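Local coordinates for protein probable M18 family aminopeptidase 1 (Thermotoga maritima, PDB 2GLF) that probably acts as a metal-dependent aminopeptidase of the M18 family, removing residues from the N-termini of peptides at a two-metal site, at residues K31-T36 against R69-A74; S95-F100 against H117-I122; L132-V137 against G223-V228. One frame throughout, in Å; residues are numbered along the deposited sequence.

Contact 1 of 3, residues K31-T36 against R69-A74; sequences KTERMT and RGKAIA
Arg34 and Lys71 lie side by side and point the same way. They join the first turn of helix 33-45 to the loop that leads into strand 73-77. The helix start is N-capped: Thr32 OG1 accepts from the backbone N of Met35, a selenomethionine, at 3.2 Å.

The apolar part is made by the stems of the side chains. CG of Glu33 stands between the backbone N and the carbonyl carbon (chi1 73°), which sets it 4.0 Å from Lys71 CB. Lys71 runs extended beyond its own CG.

The charged ends gather round an anion. Arg34 NH1 and Lys71 NZ both form salt bridges with Glu224 OE2 of strand 223-229. Arg34 NH2 also pairs with Glu371 of the second subunit, and Lys71 NZ bonds to His369 of that subunit. With a leucine at Arg34, Glu371 of the second subunit would probably be left without this cation and Glu224 without one of its cations.

The backbones meet through weak and water-borne links. The CA-H of Arg34 aims almost straight at Gly70 O, with Arg34 CA 3.3 Å from that oxygen and an angle of 162° at the hydrogen. A water donates to Gly70 O at 2.7 Å and to Arg34 O at 2.8 Å.

Contact 2 of 3, residues S95-F100 against H117-I122; sequences SPRLDF and HYYGGI
Arg97 and Tyr119 stack across the beta hairpin of strands 97-108 and 111-119, close to its open end. They form one hydrogen-bonded antiparallel pair, and Asp99 with His117 forms the next. Each pair has two backbone bonds; Tyr119 N reaches Arg97 O at 2.9 Å.

The Arg97 side chain can be followed outward. CB leaves on the face of the sheet that also carries Tyr119 and Asp99. Arg97 CG stands between the backbone N and the carbonyl carbon (chi1 53°) and lies 3.7 Å from Tyr119 CB. NE comes over the CD2 side of the ring. The guanidinium then lies flat on the ring, with Arg97 CZ 3.5 Å from the centroid of Tyr119 and the planes 11° apart. This is a cation-pi stack. Arg97 NH1 turns to the carboxylate of Asp99 and donates to the syn lone pair of Asp99 OD1 at 2.7 Å, in the guanidinium plane. NH1 also has a salt bridge with Glu226 of the neighbouring strand 223-229. Arg97 NH2 sits over the ring, 3.2 Å from Tyr119 CZ. These partners hold the guanidinium flat, while Tyr119 OH bonds to Asp94.

On the other face, Leu98 CD2 meets Tyr118 CB at 3.5 Å. Tyr118 OH bonds to Asp396 of the second subunit.

The loop beyond the strand lies by the metal site: Gly121 O accepts from ND1 of His425, a manganese ligand. Alongside, Pro96 CB packs on Ile122 CG2 at 3.6 Å.

Contact 3 of 3, residues L132-V137 against G223-V228; sequences LEIHGV and GEIEVV
Two neighbouring strands of the six-stranded antiparallel sheet, 132-139 and 223-229, pair here from Glu133 opposite Val228 to Val137 opposite Glu224. Three hydrogen-bonded pairs give six backbone bonds. In the middle pair, Glu226 N donates to His135 O nearly in line with the carbonyl.

Gly136 stands opposite Ile225 in a non-hydrogen-bonded pair. Gly136 CA lies 3.1 Å from Glu224 O, in a CA-H...O contact. A CB here would collide with that oxygen and with Ile225 CA, so the close pairing depends on glycine.

The Ile134 and Val227 side chains lie on an apolar face. CG2 of Ile134, anti to the backbone N (CG1 at chi1 -78°), meets Ile225 CG2 at 3.3 Å. Leu132 CG touches Val227 CG1 at 3.4 Å. Phe100 of strand 97-108 packs against Ile134, Ile225 and Val227.

The other face is mixed: Glu133, His135, Glu224 and Glu226 stand among Val137 and Val228. His135 NE2 donates to Glu133 OE1 at 3.1 Å, from above the carboxylate plane. His135 ND1 bonds to His149, and Lys31 NZ makes a salt bridge to the same Glu133 oxygen. Glu224 OE2 is held by Arg34, and OE1 pairs with Lys355 of the second subunit.

The lysine and the imidazole N-H would probably favour the ionised form of buried Glu133, offset the nearby Asp152, and limit rotation of the His135 ring.

The contacts follow in series along the chain. Contacts 2 and 3 share the six-stranded sheet, where strands 97-108 and 223-229 are neighbours; their centres are about 11 Å apart. Leu98 O and Val227 N probably bond between them. Contact 1 lies about 14 Å from contact 3 and about 16 Å from contact 2, centre to centre. The start of helix 33-45 packs on the face of that sheet that carries His135 and Glu226. Through this helix start, contact 1 links the six-stranded sheet to the mixed sheet of strand 73-77. Of the three, contact 2 lies nearest the metals, with the Pro96 side chain about 5 Å from a manganese ion. All three reach the second subunit.

Contact 1 of 3, residues K31-T36 against R69-A74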
loop_
_atom_site.group_PDB
_atom_site.type_symbol
_atom_site.label_atom_id
_atom_site.label_comp_id
_atom_site.label_asym_id
_atom_site.label_seq_id
_atom_site.Cartn_x
_atom_site.Cartn_y
_atom_site.Cartn_z
ATOM N N LYS A 31 -20.292 35.338 26.461
ATOM C CA LYS A 31 -19.949 34.467 25.336
ATOM C C LYS A 31 -18.560 34.775 24.799
ATOM O O LYS A 31 -17.881 33.901 24.253
ATOM C CB LYS A 31 -20.951 34.617 24.191
ATOM C CG LYS A 31 -22.334 34.046 24.449
ATOM C CD LYS A 31 -23.204 35.020 25.205
ATOM C CE LYS A 31 -24.676 34.763 24.916
ATOM N NZ LYS A 31 -24.999 34.945 23.470
ATOM N N THR A 32 -18.141 36.026 24.949
ATOM C CA THR A 32 -16.834 36.446 24.468
ATOM C C THR A 32 -16.049 37.021 25.633
ATOM O O THR A 32 -16.636 37.347 26.665
ATOM C CB THR A 32 -16.985 37.504 23.374
ATOM O OG1 THR A 32 -17.502 38.712 23.942
ATOM C CG2 THR A 32 -17.955 37.011 22.310
ATOM N N GLU A 33 -14.732 37.148 25.477
ATOM C CA GLU A 33 -13.902 37.666 26.560
ATOM C C GLU A 33 -14.201 39.129 26.870
ATOM O O GLU A 33 -14.118 39.551 28.018
ATOM C CB GLU A 33 -12.406 37.476 26.255
ATOM C CG GLU A 33 -11.831 38.399 25.201
ATOM C CD GLU A 33 -12.301 38.060 23.804
ATOM O OE1 GLU A 33 -11.979 38.823 22.865
ATOM O OE2 GLU A 33 -12.987 37.027 23.640
ATOM N N ARG A 34 -14.560 39.903 25.852
ATOM C CA ARG A 34 -14.878 41.308 26.076
ATOM C C ARG A 34 -16.178 41.393 26.869
ATOM O O ARG A 34 -16.369 42.306 27.673
ATOM C CB ARG A 34 -15.029 42.050 24.745
ATOM C CG ARG A 34 -13.837 41.881 23.823
ATOM C CD ARG A 34 -14.084 42.510 22.461
ATOM N NE ARG A 34 -13.775 43.930 22.474
ATOM C CZ ARG A 34 -12.677 44.455 21.948
ATOM N NH1 ARG A 34 -11.784 43.674 21.357
ATOM N NH2 ARG A 34 -12.467 45.760 22.029
HETATM N N MSE A 35 -17.065 40.430 26.648
HETATM C CA MSE A 35 -18.345 40.397 27.339
HETATM C C MSE A 35 -18.193 39.928 28.777
HETATM O O MSE A 35 -18.836 40.461 29.685
HETATM C CB MSE A 35 -19.322 39.476 26.604
HETATM C CG MSE A 35 -20.363 40.203 25.774
HETATM SE SE MSE A 35 -21.301 39.030 24.546
HETATM C CE MSE A 35 -20.198 39.385 23.013
ATOM N N THR A 36 -17.352 38.922 28.990
ATOM C CA THR A 36 -17.151 38.401 30.337
ATOM C C THR A 36 -16.542 39.489 31.200
ATOM O O THR A 36 -16.974 39.698 32.328
ATOM C CB THR A 36 -16.229 37.171 30.340
ATOM O OG1 THR A 36 -16.628 36.281 29.289
ATOM C CG2 THR A 36 -16.334 36.435 31.676
ATOM N N ARG A 69 -7.230 45.407 28.754
ATOM C CA ARG A 69 -7.654 46.142 27.568
ATOM C C ARG A 69 -9.078 45.778 27.184
ATOM O O ARG A 69 -9.427 45.711 25.999
ATOM C CB ARG A 69 -6.706 45.876 26.397
ATOM C CG ARG A 69 -5.352 46.580 26.507
ATOM C CD ARG A 69 -4.504 46.283 25.281
ATOM N NE ARG A 69 -3.225 46.996 25.245
ATOM C CZ ARG A 69 -2.252 46.861 26.144
ATOM N NH1 ARG A 69 -2.397 46.041 27.178
ATOM N NH2 ARG A 69 -1.120 47.530 25.992
ATOM N N GLY A 70 -9.904 45.560 28.204
ATOM C CA GLY A 70 -11.287 45.197 27.967
ATOM C C GLY A 70 -11.361 43.720 27.657
ATOM O O GLY A 70 -12.406 43.215 27.258
ATOM N N LYS A 71 -10.244 43.026 27.849
ATOM C CA LYS A 71 -10.174 41.598 27.581
ATOM C C LYS A 71 -9.571 40.829 28.750
ATOM O O LYS A 71 -9.587 39.606 28.771
ATOM C CB LYS A 71 -9.349 41.342 26.320
ATOM C CG LYS A 71 -9.927 41.962 25.066
ATOM C CD LYS A 71 -9.019 41.714 23.880
ATOM C CE LYS A 71 -9.602 42.307 22.618
ATOM N NZ LYS A 71 -8.745 42.060 21.421
ATOM N N ALA A 72 -9.031 41.548 29.721
ATOM C CA ALA A 72 -8.441 40.907 30.884
ATOM C C ALA A 72 -8.756 41.761 32.097
ATOM O O ALA A 72 -8.940 42.971 31.980
ATOM C CB ALA A 72 -6.944 40.776 30.703
ATOM N N ILE A 73 -8.827 41.148 33.267
ATOM C CA ILE A 73 -9.134 41.919 34.454
ATOM C C ILE A 73 -8.712 41.196 35.725
ATOM O O ILE A 73 -9.069 40.040 35.955
ATOM C CB ILE A 73 -10.643 42.246 34.495
ATOM C CG1 ILE A 73 -10.953 43.165 35.672
ATOM C CG2 ILE A 73 -11.452 40.961 34.571
ATOM C CD1 ILE A 73 -12.407 43.580 35.745
ATOM N N ALA A 74 -7.925 41.885 36.538
ATOM C CA ALA A 74 -7.445 41.334 37.794
ATOM C C ALA A 74 -8.159 42.045 38.946
ATOM O O ALA A 74 -8.280 43.267 38.954
ATOM C CB ALA A 74 -5.939 41.522 37.901
HETATM O O HOH W 1 -8.801 38.840 22.305
HETATM O O HOH W 2 -14.783 44.502 27.108
#

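Contact 2 of 3, residues S95-F100 against H117-I122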
loop_
_atom_site.group_PDB
_atom_site.type_symbol
_atom_site.label_atom_id
_atom_site.label_comp_id
_atom_site.label_asym_id
_atom_site.label_seq_id
_atom_site.Cartn_x
_atom_site.Cartn_y
_atom_site.Cartn_z
ATOM N N SER A 95 -12.502 31.644 24.784
ATOM C CA SER A 95 -12.951 30.293 24.450
ATOM C C SER A 95 -12.886 30.028 22.957
ATOM O O SER A 95 -13.015 30.950 22.154
ATOM C CB SER A 95 -14.392 30.080 24.908
ATOM O OG SER A 95 -14.476 30.000 26.313
ATOM N N PRO A 96 -12.674 28.761 22.560
ATOM C CA PRO A 96 -12.620 28.494 21.122
ATOM C C PRO A 96 -13.832 29.142 20.441
ATOM O O PRO A 96 -14.946 29.140 20.978
ATOM C CB PRO A 96 -12.625 26.970 21.069
ATOM C CG PRO A 96 -11.774 26.617 22.262
ATOM C CD PRO A 96 -12.321 27.553 23.334
ATOM N N ARG A 97 -13.601 29.712 19.265
ATOM C CA ARG A 97 -14.656 30.392 18.525
ATOM C C ARG A 97 -14.249 30.517 17.063
ATOM O O ARG A 97 -13.371 29.798 16.581
ATOM C CB ARG A 97 -14.841 31.792 19.102
ATOM C CG ARG A 97 -13.526 32.580 19.169
ATOM C CD ARG A 97 -13.706 33.923 19.847
ATOM N NE ARG A 97 -12.602 34.259 20.752
ATOM C CZ ARG A 97 -11.451 34.811 20.377
ATOM N NH1 ARG A 97 -11.227 35.104 19.102
ATOM N NH2 ARG A 97 -10.518 35.072 21.285
ATOM N N LEU A 98 -14.906 31.440 16.370
ATOM C CA LEU A 98 -14.608 31.736 14.976
ATOM C C LEU A 98 -14.508 33.259 14.906
ATOM O O LEU A 98 -15.337 33.958 15.487
ATOM C CB LEU A 98 -15.729 31.259 14.049
ATOM C CG LEU A 98 -16.087 29.773 13.976
ATOM C CD1 LEU A 98 -17.268 29.594 13.022
ATOM C CD2 LEU A 98 -14.892 28.958 13.506
ATOM N N ASP A 99 -13.487 33.770 14.222
ATOM C CA ASP A 99 -13.310 35.213 14.081
ATOM C C ASP A 99 -13.525 35.639 12.639
ATOM O O ASP A 99 -13.034 34.988 11.725
ATOM C CB ASP A 99 -11.893 35.651 14.476
ATOM C CG ASP A 99 -11.599 35.493 15.958
ATOM O OD1 ASP A 99 -12.547 35.483 16.777
ATOM O OD2 ASP A 99 -10.396 35.402 16.303
ATOM N N PHE A 100 -14.259 36.726 12.435
ATOM C CA PHE A 100 -14.467 37.261 11.095
ATOM C C PHE A 100 -13.066 37.665 10.612
ATOM O O PHE A 100 -12.285 38.222 11.385
ATOM C CB PHE A 100 -15.321 38.537 11.159
ATOM C CG PHE A 100 -16.808 38.314 11.042
ATOM C CD1 PHE A 100 -17.394 37.108 11.407
ATOM C CD2 PHE A 100 -17.631 39.350 10.603
ATOM C CE1 PHE A 100 -18.773 36.940 11.338
ATOM C CE2 PHE A 100 -19.003 39.191 10.534
ATOM C CZ PHE A 100 -19.576 37.983 10.902
ATOM N N HIS A 117 -12.010 32.713 10.511
ATOM C CA HIS A 117 -10.737 32.067 10.757
ATOM C C HIS A 117 -10.941 31.581 12.190
ATOM O O HIS A 117 -11.131 32.386 13.096
ATOM C CB HIS A 117 -9.615 33.091 10.675
ATOM C CG HIS A 117 -8.248 32.491 10.694
ATOM N ND1 HIS A 117 -7.843 31.602 11.666
ATOM C CD2 HIS A 117 -7.182 32.672 9.880
ATOM C CE1 HIS A 117 -6.584 31.261 11.450
ATOM N NE2 HIS A 117 -6.159 31.898 10.372
ATOM N N TYR A 118 -10.937 30.267 12.396
ATOM C CA TYR A 118 -11.175 29.735 13.729
ATOM C C TYR A 118 -10.095 30.056 14.750
ATOM O O TYR A 118 -8.914 30.190 14.424
ATOM C CB TYR A 118 -11.429 28.227 13.661
ATOM C CG TYR A 118 -10.226 27.382 13.368
ATOM C CD1 TYR A 118 -9.427 26.889 14.401
ATOM C CD2 TYR A 118 -9.895 27.042 12.062
ATOM C CE1 TYR A 118 -8.326 26.072 14.135
ATOM C CE2 TYR A 118 -8.800 26.229 11.786
ATOM C CZ TYR A 118 -8.022 25.747 12.826
ATOM O OH TYR A 118 -6.949 24.939 12.549
ATOM N N TYR A 119 -10.535 30.192 15.998
ATOM C CA TYR A 119 -9.668 30.524 17.118
ATOM C C TYR A 119 -9.621 29.375 18.116
ATOM O O TYR A 119 -10.662 28.893 18.569
ATOM C CB TYR A 119 -10.208 31.771 17.806
ATOM C CG TYR A 119 -9.513 32.128 19.090
ATOM C CD1 TYR A 119 -8.347 32.882 19.088
ATOM C CD2 TYR A 119 -10.032 31.721 20.314
ATOM C CE1 TYR A 119 -7.721 33.227 20.272
ATOM C CE2 TYR A 119 -9.411 32.058 21.505
ATOM C CZ TYR A 119 -8.260 32.814 21.478
ATOM O OH TYR A 119 -7.666 33.183 22.663
ATOM N N GLY A 120 -8.418 28.940 18.468
ATOM C CA GLY A 120 -8.297 27.852 19.421
ATOM C C GLY A 120 -8.559 26.464 18.851
ATOM O O GLY A 120 -8.693 26.285 17.633
ATOM N N GLY A 121 -8.651 25.481 19.744
ATOM C CA GLY A 121 -8.872 24.111 19.330
ATOM C C GLY A 121 -10.299 23.632 19.130
ATOM O O GLY A 121 -10.729 22.695 19.796
ATOM N N ILE A 122 -11.033 24.259 18.217
ATOM C CA ILE A 122 -12.406 23.843 17.916
ATOM C C ILE A 122 -12.294 22.518 17.157
ATOM O O ILE A 122 -11.252 22.246 16.566
ATOM C CB ILE A 122 -13.115 24.845 16.971
ATOM C CG1 ILE A 122 -12.460 24.798 15.583
ATOM C CG2 ILE A 122 -13.039 26.247 17.540
ATOM C CD1 ILE A 122 -13.161 25.610 14.524
#

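Contact 3 of 3, residues L132-V137 against G223-V228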
loop_
_atom_site.group_PDB
_atom_site.type_symbol
_atom_site.label_atom_id
_atom_site.label_comp_id
_atom_site.label_asym_id
_atom_site.label_seq_id
_atom_site.Cartn_x
_atom_site.Cartn_y
_atom_site.Cartn_z
ATOM N N LEU A 132 -25.728 30.280 14.838
ATOM C CA LEU A 132 -24.642 31.082 15.389
ATOM C C LEU A 132 -25.063 32.507 15.716
ATOM O O LEU A 132 -26.038 33.018 15.178
ATOM C CB LEU A 132 -23.458 31.165 14.407
ATOM C CG LEU A 132 -22.599 29.995 13.914
ATOM C CD1 LEU A 132 -22.416 28.951 15.007
ATOM C CD2 LEU A 132 -23.245 29.402 12.698
ATOM N N GLU A 133 -24.291 33.140 16.598
ATOM C CA GLU A 133 -24.491 34.528 17.011
ATOM C C GLU A 133 -23.223 35.322 16.678
ATOM O O GLU A 133 -22.110 34.815 16.825
ATOM C CB GLU A 133 -24.717 34.618 18.518
ATOM C CG GLU A 133 -26.008 34.031 19.024
ATOM C CD GLU A 133 -26.145 34.184 20.530
ATOM O OE1 GLU A 133 -25.978 35.316 21.028
ATOM O OE2 GLU A 133 -26.424 33.177 21.216
ATOM N N ILE A 134 -23.386 36.558 16.225
ATOM C CA ILE A 134 -22.235 37.411 15.927
ATOM C C ILE A 134 -22.026 38.332 17.131
ATOM O O ILE A 134 -22.985 38.848 17.687
ATOM C CB ILE A 134 -22.479 38.283 14.682
ATOM C CG1 ILE A 134 -22.287 37.463 13.419
ATOM C CG2 ILE A 134 -21.521 39.442 14.659
ATOM C CD1 ILE A 134 -22.593 38.256 12.164
ATOM N N HIS A 135 -20.776 38.533 17.531
ATOM C CA HIS A 135 -20.466 39.398 18.671
ATOM C C HIS A 135 -19.114 40.081 18.508
ATOM O O HIS A 135 -18.142 39.457 18.089
ATOM C CB HIS A 135 -20.450 38.587 19.967
ATOM C CG HIS A 135 -21.810 38.236 20.481
ATOM N ND1 HIS A 135 -22.717 39.188 20.890
ATOM C CD2 HIS A 135 -22.408 37.038 20.678
ATOM C CE1 HIS A 135 -23.817 38.594 21.318
ATOM N NE2 HIS A 135 -23.655 37.288 21.200
ATOM N N GLY A 136 -19.044 41.364 18.841
ATOM C CA GLY A 136 -17.776 42.050 18.713
ATOM C C GLY A 136 -17.856 43.561 18.688
ATOM O O GLY A 136 -18.733 44.161 19.306
ATOM N N VAL A 137 -16.926 44.174 17.963
ATOM C CA VAL A 137 -16.871 45.622 17.866
ATOM C C VAL A 137 -16.138 46.080 16.596
ATOM O O VAL A 137 -15.259 45.384 16.091
ATOM C CB VAL A 137 -16.179 46.202 19.121
ATOM C CG1 VAL A 137 -14.813 45.571 19.302
ATOM C CG2 VAL A 137 -16.058 47.705 18.995
ATOM N N GLY A 223 -11.644 46.022 13.285
ATOM C CA GLY A 223 -12.726 45.451 14.062
ATOM C C GLY A 223 -12.472 44.011 14.457
ATOM O O GLY A 223 -11.615 43.336 13.882
ATOM N N GLU A 224 -13.223 43.542 15.446
ATOM C CA GLU A 224 -13.093 42.178 15.929
ATOM C C GLU A 224 -14.454 41.535 16.155
ATOM O O GLU A 224 -15.141 41.840 17.129
ATOM C CB GLU A 224 -12.272 42.149 17.222
ATOM C CG GLU A 224 -10.803 41.855 16.968
ATOM C CD GLU A 224 -9.915 42.033 18.185
ATOM O OE1 GLU A 224 -8.793 41.484 18.164
ATOM O OE2 GLU A 224 -10.322 42.726 19.147
ATOM N N ILE A 225 -14.843 40.650 15.242
ATOM C CA ILE A 225 -16.116 39.956 15.359
ATOM C C ILE A 225 -15.860 38.499 15.720
ATOM O O ILE A 225 -14.939 37.875 15.204
ATOM C CB ILE A 225 -16.917 39.989 14.037
ATOM C CG1 ILE A 225 -17.060 41.427 13.540
ATOM C CG2 ILE A 225 -18.292 39.375 14.255
ATOM C CD1 ILE A 225 -17.835 42.310 14.486
ATOM N N GLU A 226 -16.682 37.963 16.609
ATOM C CA GLU A 226 -16.541 36.582 17.025
ATOM C C GLU A 226 -17.856 35.826 16.802
ATOM O O GLU A 226 -18.930 36.288 17.193
ATOM C CB GLU A 226 -16.119 36.521 18.501
ATOM C CG GLU A 226 -14.889 37.377 18.827
ATOM C CD GLU A 226 -14.200 36.988 20.141
ATOM O OE1 GLU A 226 -14.866 36.413 21.030
ATOM O OE2 GLU A 226 -12.988 37.269 20.287
ATOM N N VAL A 227 -17.766 34.672 16.147
ATOM C CA VAL A 227 -18.940 33.851 15.872
ATOM C C VAL A 227 -19.051 32.839 17.001
ATOM O O VAL A 227 -18.093 32.153 17.315
ATOM C CB VAL A 227 -18.809 33.128 14.505
ATOM C CG1 VAL A 227 -20.005 32.218 14.276
ATOM C CG2 VAL A 227 -18.700 34.157 13.385
ATOM N N VAL A 228 -20.228 32.759 17.604
ATOM C CA VAL A 228 -20.456 31.867 18.735
ATOM C C VAL A 228 -21.810 31.161 18.646
ATOM O O VAL A 228 -22.750 31.695 18.066
ATOM C CB VAL A 228 -20.371 32.687 20.044
ATOM C CG1 VAL A 228 -21.556 32.374 20.956
ATOM C CG2 VAL A 228 -19.037 32.413 20.732
#